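Local coordinates for secretion protein Snm4 (Mycobacterium xenopi, PDB 7B7J) that probably serves as a component of the mycobacterial ESX-5 type VII secretion pore complex, to which it contributes a cytosolic ubiquitin-like domain, at residues L75-G80 with D98-K103; M26-Q31 with T55-L60. One frame throughout, in Å; residues are numbered along the deposited sequence.

Contact 1: L75-G80 with D98-K103; sequences LCLVDG and DRLWLK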
loop_
_atom_site.group_PDB
_atom_site.type_symbol
_atom_site.label_atom_id
_atom_site.label_comp_id
_atom_site.label_asym_id
_atom_site.label_seq_id
_atom_site.Cartn_x
_atom_site.Cartn_y
_atom_site.Cartn_z
ATOM N N LEU A 75 -4.638 -0.278 -1.752
ATOM C CA LEU A 75 -3.557 -0.987 -2.429
ATOM C C LEU A 75 -4.063 -1.658 -3.699
ATOM O O LEU A 75 -4.992 -2.451 -3.563
ATOM C CB LEU A 75 -2.847 -1.993 -1.547
ATOM C CG LEU A 75 -2.078 -1.297 -0.443
ATOM C CD1 LEU A 75 -1.849 -2.508 0.567
ATOM C CD2 LEU A 75 -0.771 -0.694 -0.956
ATOM N N CYS A 76 -3.485 -1.299 -4.788
ATOM C CA CYS A 76 -3.983 -1.701 -6.146
ATOM C C CYS A 76 -2.916 -2.564 -6.925
ATOM O O CYS A 76 -1.729 -2.355 -6.862
ATOM C CB CYS A 76 -4.362 -0.494 -7.032
ATOM S SG CYS A 76 -5.727 0.406 -6.286
ATOM N N LEU A 77 -3.420 -3.537 -7.774
ATOM C CA LEU A 77 -2.639 -4.343 -8.756
ATOM C C LEU A 77 -2.294 -3.342 -9.861
ATOM O O LEU A 77 -2.869 -2.258 -9.899
ATOM C CB LEU A 77 -3.469 -5.539 -9.272
ATOM C CG LEU A 77 -3.895 -6.496 -8.167
ATOM C CD1 LEU A 77 -4.725 -7.620 -8.854
ATOM C CD2 LEU A 77 -2.731 -7.032 -7.362
ATOM N N VAL A 78 -1.487 -3.815 -10.835
ATOM C CA VAL A 78 -0.990 -2.960 -11.966
ATOM C C VAL A 78 -2.120 -2.398 -12.784
ATOM O O VAL A 78 -2.031 -1.447 -13.567
ATOM C CB VAL A 78 0.069 -3.767 -12.745
ATOM C CG1 VAL A 78 -0.572 -4.968 -13.513
ATOM C CG2 VAL A 78 0.811 -2.839 -13.578
ATOM N N ASP A 79 -3.226 -3.136 -12.908
ATOM C CA ASP A 79 -4.462 -2.792 -13.668
ATOM C C ASP A 79 -5.478 -1.980 -12.854
ATOM O O ASP A 79 -6.526 -1.753 -13.433
ATOM C CB ASP A 79 -5.235 -4.020 -14.144
ATOM C CG ASP A 79 -5.718 -4.923 -13.034
ATOM O OD1 ASP A 79 -5.561 -4.658 -11.878
ATOM O OD2 ASP A 79 -6.440 -5.866 -13.422
ATOM N N GLY A 80 -5.089 -1.509 -11.688
ATOM C CA GLY A 80 -5.969 -0.558 -11.003
ATOM C C GLY A 80 -6.813 -1.302 -9.972
ATOM O O GLY A 80 -7.682 -0.628 -9.196
ATOM N N ASP A 98 5.881 -9.506 -5.210
ATOM C CA ASP A 98 4.699 -8.813 -5.788
ATOM C C ASP A 98 4.864 -7.336 -5.581
ATOM O O ASP A 98 5.334 -6.827 -4.553
ATOM C CB ASP A 98 3.404 -9.488 -5.454
ATOM C CG ASP A 98 3.129 -10.848 -6.139
ATOM O OD1 ASP A 98 3.885 -11.255 -7.002
ATOM O OD2 ASP A 98 2.232 -11.485 -5.734
ATOM N N ARG A 99 4.205 -6.530 -6.510
ATOM C CA ARG A 99 4.267 -5.111 -6.480
ATOM C C ARG A 99 2.777 -4.584 -6.445
ATOM O O ARG A 99 1.904 -5.095 -7.212
ATOM C CB ARG A 99 4.920 -4.536 -7.746
ATOM C CG ARG A 99 5.124 -3.081 -7.775
ATOM C CD ARG A 99 5.972 -2.715 -8.949
ATOM N NE ARG A 99 7.432 -3.120 -8.726
ATOM C CZ ARG A 99 8.011 -4.196 -9.163
ATOM N NH1 ARG A 99 7.465 -4.819 -10.177
ATOM N NH2 ARG A 99 9.209 -4.495 -8.681
ATOM N N LEU A 100 2.577 -3.595 -5.581
ATOM C CA LEU A 100 1.255 -2.936 -5.316
ATOM C C LEU A 100 1.406 -1.425 -5.414
ATOM O O LEU A 100 2.456 -0.917 -5.079
ATOM C CB LEU A 100 0.784 -3.317 -3.918
ATOM C CG LEU A 100 0.559 -4.770 -3.580
ATOM C CD1 LEU A 100 0.148 -4.865 -2.109
ATOM C CD2 LEU A 100 -0.435 -5.356 -4.592
ATOM N N TRP A 101 0.400 -0.722 -5.894
ATOM C CA TRP A 101 0.367 0.714 -6.002
ATOM C C TRP A 101 -0.558 1.274 -4.911
ATOM O O TRP A 101 -1.623 0.882 -4.759
ATOM C CB TRP A 101 -0.072 1.121 -7.389
ATOM C CG TRP A 101 1.017 1.024 -8.453
ATOM C CD1 TRP A 101 1.560 2.091 -9.108
ATOM C CD2 TRP A 101 1.525 -0.167 -9.142
ATOM N NE1 TRP A 101 2.481 1.709 -10.041
ATOM C CE2 TRP A 101 2.496 0.313 -10.107
ATOM C CE3 TRP A 101 1.229 -1.559 -9.007
ATOM C CZ2 TRP A 101 3.180 -0.593 -10.975
ATOM C CZ3 TRP A 101 1.958 -2.433 -9.803
ATOM C CH2 TRP A 101 2.857 -1.935 -10.731
ATOM N N LEU A 102 0.000 2.169 -4.142
ATOM C CA LEU A 102 -0.807 2.809 -3.086
ATOM C C LEU A 102 -1.479 3.993 -3.705
ATOM O O LEU A 102 -0.773 4.942 -4.218
ATOM C CB LEU A 102 0.153 3.158 -1.950
ATOM C CG LEU A 102 -0.500 3.835 -0.738
ATOM C CD1 LEU A 102 -1.590 2.991 -0.072
ATOM C CD2 LEU A 102 0.664 4.146 0.239
ATOM N N LYS A 103 -2.834 4.059 -3.751
ATOM C CA LYS A 103 -3.506 5.022 -4.577
ATOM C C LYS A 103 -4.669 5.595 -3.697
ATOM O O LYS A 103 -5.222 4.902 -2.908
ATOM C CB LYS A 103 -4.145 4.309 -5.807
ATOM C CG LYS A 103 -3.184 3.811 -6.854
ATOM C CD LYS A 103 -3.692 3.296 -8.072
ATOM C CE LYS A 103 -3.874 4.424 -9.078
ATOM N NZ LYS A 103 -4.924 4.066 -10.074
HETATM O O HOH W 1 0.035 -5.820 -9.509
HETATM O O HOH W 2 -7.566 2.061 -9.576
#
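Cys76 and Trp101 face each other as the hydrogen-bonded pair of an antiparallel bridge between strands 70-76 and 99-107, an edge strand and its neighbour in the four-stranded sheet of this ubiquitin-like fold. Two backbone bonds hold the pair: Cys76 N gives to Trp101 O at 2.9 Å, and Trp101 N returns the bond to Cys76 O, also at 2.9 Å. Cys76 O also takes a CA-H...O contact from Leu100 and sits at the edge of the indole, in its plane, 3.7 Å from Trp101 CE3. Beyond Cys76 the chain bends into a type I beta turn, Leu77 to Gly80, and water 1 continues the pairing by accepting from Val78 N and donating to Arg99 O.

Apolar contacts divide between the sheet faces. On the face that meets helix 42-60, Leu75 sends CD2 to within 3.9 Å of Leu102 CD1, while its CD1 meets Leu100 CD1, the two leucines crossing at about a right angle. At the turn, Leu77 lies alongside Leu100, CD2 to CD2 at 4.0 Å. On the face of Cys76 and Trp101, the methylenes of Lys103 pass beside the cysteine, CD 4.0 Å from Cys76 SG. With Val78 CG2 anti to the backbone N, that methyl reaches the indole obliquely, 3.6 Å from Trp101 CH2.

Contact 2: M26-Q31 with T55-L60; sequences MAADVQ and TRLREL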
loop_
_atom_site.group_PDB
_atom_site.type_symbol
_atom_site.label_atom_id
_atom_site.label_comp_id
_atom_site.label_asym_id
_atom_site.label_seq_id
_atom_site.Cartn_x
_atom_site.Cartn_y
_atom_site.Cartn_z
ATOM N N MET A 26 4.561 0.891 -4.744
ATOM C CA MET A 26 4.867 2.060 -5.577
ATOM C C MET A 26 4.086 3.221 -4.952
ATOM O O MET A 26 2.805 3.134 -4.889
ATOM C CB MET A 26 4.522 1.798 -7.012
ATOM C CG MET A 26 5.084 0.602 -7.569
ATOM S SD MET A 26 6.910 0.801 -7.720
ATOM C CE MET A 26 7.176 2.212 -8.718
ATOM N N ALA A 27 4.741 4.395 -4.782
ATOM C CA ALA A 27 4.034 5.608 -4.303
ATOM C C ALA A 27 4.708 6.749 -4.958
ATOM O O ALA A 27 5.961 6.831 -4.866
ATOM C CB ALA A 27 4.227 5.761 -2.790
ATOM N N ALA A 28 4.052 7.711 -5.549
ATOM C CA ALA A 28 4.738 8.851 -6.141
ATOM C C ALA A 28 5.918 8.446 -7.033
ATOM O O ALA A 28 6.923 9.173 -6.984
ATOM C CB ALA A 28 5.240 9.847 -5.074
ATOM N N ASP A 29 5.801 7.404 -7.923
ATOM C CA ASP A 29 6.862 6.957 -8.802
ATOM C C ASP A 29 8.049 6.451 -8.053
ATOM O O ASP A 29 9.034 6.166 -8.739
ATOM C CB ASP A 29 7.143 8.032 -9.784
ATOM C CG ASP A 29 5.940 8.364 -10.640
ATOM O OD1 ASP A 29 5.340 7.463 -11.310
ATOM O OD2 ASP A 29 5.671 9.564 -10.648
ATOM N N VAL A 30 7.964 6.211 -6.748
ATOM C CA VAL A 30 9.101 5.662 -5.949
ATOM C C VAL A 30 8.777 4.223 -5.539
ATOM O O VAL A 30 7.642 3.988 -5.148
ATOM C CB VAL A 30 9.369 6.534 -4.706
ATOM C CG1 VAL A 30 10.313 5.884 -3.710
ATOM C CG2 VAL A 30 9.862 7.920 -5.087
ATOM N N GLN A 31 9.746 3.311 -5.651
ATOM C CA GLN A 31 9.467 1.913 -5.124
ATOM C C GLN A 31 10.024 1.838 -3.748
ATOM O O GLN A 31 11.259 2.124 -3.460
ATOM C CB GLN A 31 10.203 0.945 -6.049
ATOM C CG GLN A 31 10.097 -0.511 -5.668
ATOM C CD GLN A 31 10.336 -1.368 -6.878
ATOM O OE1 GLN A 31 9.639 -2.330 -7.109
ATOM N NE2 GLN A 31 11.503 -1.192 -7.569
ATOM N N THR A 55 7.282 8.607 5.502
ATOM C CA THR A 55 8.616 8.761 6.093
ATOM C C THR A 55 9.681 8.607 4.951
ATOM O O THR A 55 10.541 9.373 4.932
ATOM C CB THR A 55 8.810 7.746 7.201
ATOM O OG1 THR A 55 7.866 8.234 8.163
ATOM C CG2 THR A 55 10.199 7.866 7.820
ATOM N N ARG A 56 9.575 7.534 4.177
ATOM C CA ARG A 56 10.536 7.327 3.082
ATOM C C ARG A 56 10.533 8.477 2.095
ATOM O O ARG A 56 11.553 8.968 1.627
ATOM C CB ARG A 56 10.190 5.939 2.526
ATOM C CG ARG A 56 11.232 5.471 1.554
ATOM C CD ARG A 56 12.669 5.434 2.053
ATOM N NE ARG A 56 13.395 4.784 0.881
ATOM C CZ ARG A 56 14.705 4.411 0.983
ATOM N NH1 ARG A 56 15.331 4.684 2.138
ATOM N NH2 ARG A 56 15.315 3.691 -0.001
ATOM N N LEU A 57 9.306 8.927 1.675
ATOM C CA LEU A 57 9.258 10.063 0.710
ATOM C C LEU A 57 9.878 11.262 1.249
ATOM O O LEU A 57 10.551 12.096 0.556
ATOM C CB LEU A 57 7.764 10.310 0.292
ATOM C CG LEU A 57 7.094 9.173 -0.475
ATOM C CD1 LEU A 57 5.628 9.578 -0.872
ATOM C CD2 LEU A 57 7.797 8.824 -1.783
ATOM N N ARG A 58 9.684 11.516 2.535
ATOM C CA ARG A 58 10.231 12.778 3.115
ATOM C C ARG A 58 11.767 12.753 3.106
ATOM O O ARG A 58 12.361 13.801 2.873
ATOM C CB ARG A 58 9.633 13.056 4.496
ATOM C CG ARG A 58 8.250 13.689 4.450
ATOM C CD ARG A 58 7.687 13.987 5.826
ATOM N NE ARG A 58 7.264 12.788 6.537
ATOM C CZ ARG A 58 7.769 12.378 7.695
ATOM N NH1 ARG A 58 8.725 13.072 8.289
ATOM N NH2 ARG A 58 7.316 11.275 8.258
ATOM N N GLU A 59 12.375 11.603 3.361
ATOM C CA GLU A 59 13.855 11.478 3.302
ATOM C C GLU A 59 14.313 11.795 1.880
ATOM O O GLU A 59 15.375 12.412 1.727
ATOM C CB GLU A 59 14.270 10.055 3.656
ATOM C CG GLU A 59 13.993 9.689 5.100
ATOM C CD GLU A 59 14.076 8.206 5.412
ATOM O OE1 GLU A 59 13.729 7.827 6.545
ATOM O OE2 GLU A 59 14.489 7.436 4.528
ATOM N N LEU A 60 13.553 11.343 0.886
ATOM C CA LEU A 60 13.862 11.680 -0.545
ATOM C C LEU A 60 13.447 13.065 -0.980
ATOM O O LEU A 60 13.844 13.403 -2.075
ATOM C CB LEU A 60 13.258 10.619 -1.410
ATOM C CG LEU A 60 13.650 9.181 -1.215
ATOM C CD1 LEU A 60 12.649 8.222 -1.746
ATOM C CD2 LEU A 60 15.071 9.067 -1.840
HETATM O O HOH W 3 12.866 3.118 -1.183
#
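Val30 meets two leucines of helix 42-60 with different branches, joining the hairpin of strands 20-27 and 30-37 to the C-terminal part of the helix in this ubiquitin-like fold. Val30 and Leu57 run alongside with their ends pointing opposite ways: Leu57 CD2 lies 4.0 Å from Val30 CG2 and equally near its CB, so one methyl rests against the flank of the valine. The other branch, CG1, stands anti to the backbone N (chi1 168°) and reaches Leu60 CD1 tip to tip at 3.8 Å. Leu57 uses its second methyl nearer the turn, where CD1 comes 4.2 Å from Ala28 CB and, more loosely, near Ala27 CB.

The type I' beta turn from Ala27 to Val30 fixes the hairpin end from which these groups project. The two strands are joined across it by Val30 N to Ala27 O at 2.8 Å and Ala27 N to Val30 O at 3.0 Å. Beside the apolar patch, water 3 spans the gap between strand and helix, donating to Gln31 O and accepting from Arg56 NE at 2.7 Å. Arg56 NH1 also has a long salt bridge to Glu59 OE2.

Val62 and Leu65, in the loop after the helix, extend the apolar contact: both touch Leu57, Val62 also meets Ala28 and Leu65 meets Ala27. From the other edge of strand 20-27, Met26 bonds through its backbone to strand 99-107.

From the N terminus, strand 20-27 turns into strand 30-37, and helix 42-60 then returns to the hairpin end, where contact 2 closes a loop of 23 intervening residues. Strand 70-76 follows, and contact 1 closes a second loop, of 17 residues without helix or strand, when strand 99-107 pairs with it. The loops stand in series, neither nested nor crossed. Strands 20-27 and 99-107, parallel neighbours in the sheet, join them: Leu100 O probably accepts from Met26 N and Met26 CG packs on Trp101, while Arg99 NH2 reaches past strand 20-27 to Gln31 OE1 on strand 30-37. Contact 2 thus ties the helix to the hairpin at one side of the sheet, and contact 1 adds edge strand 70-76 at the other.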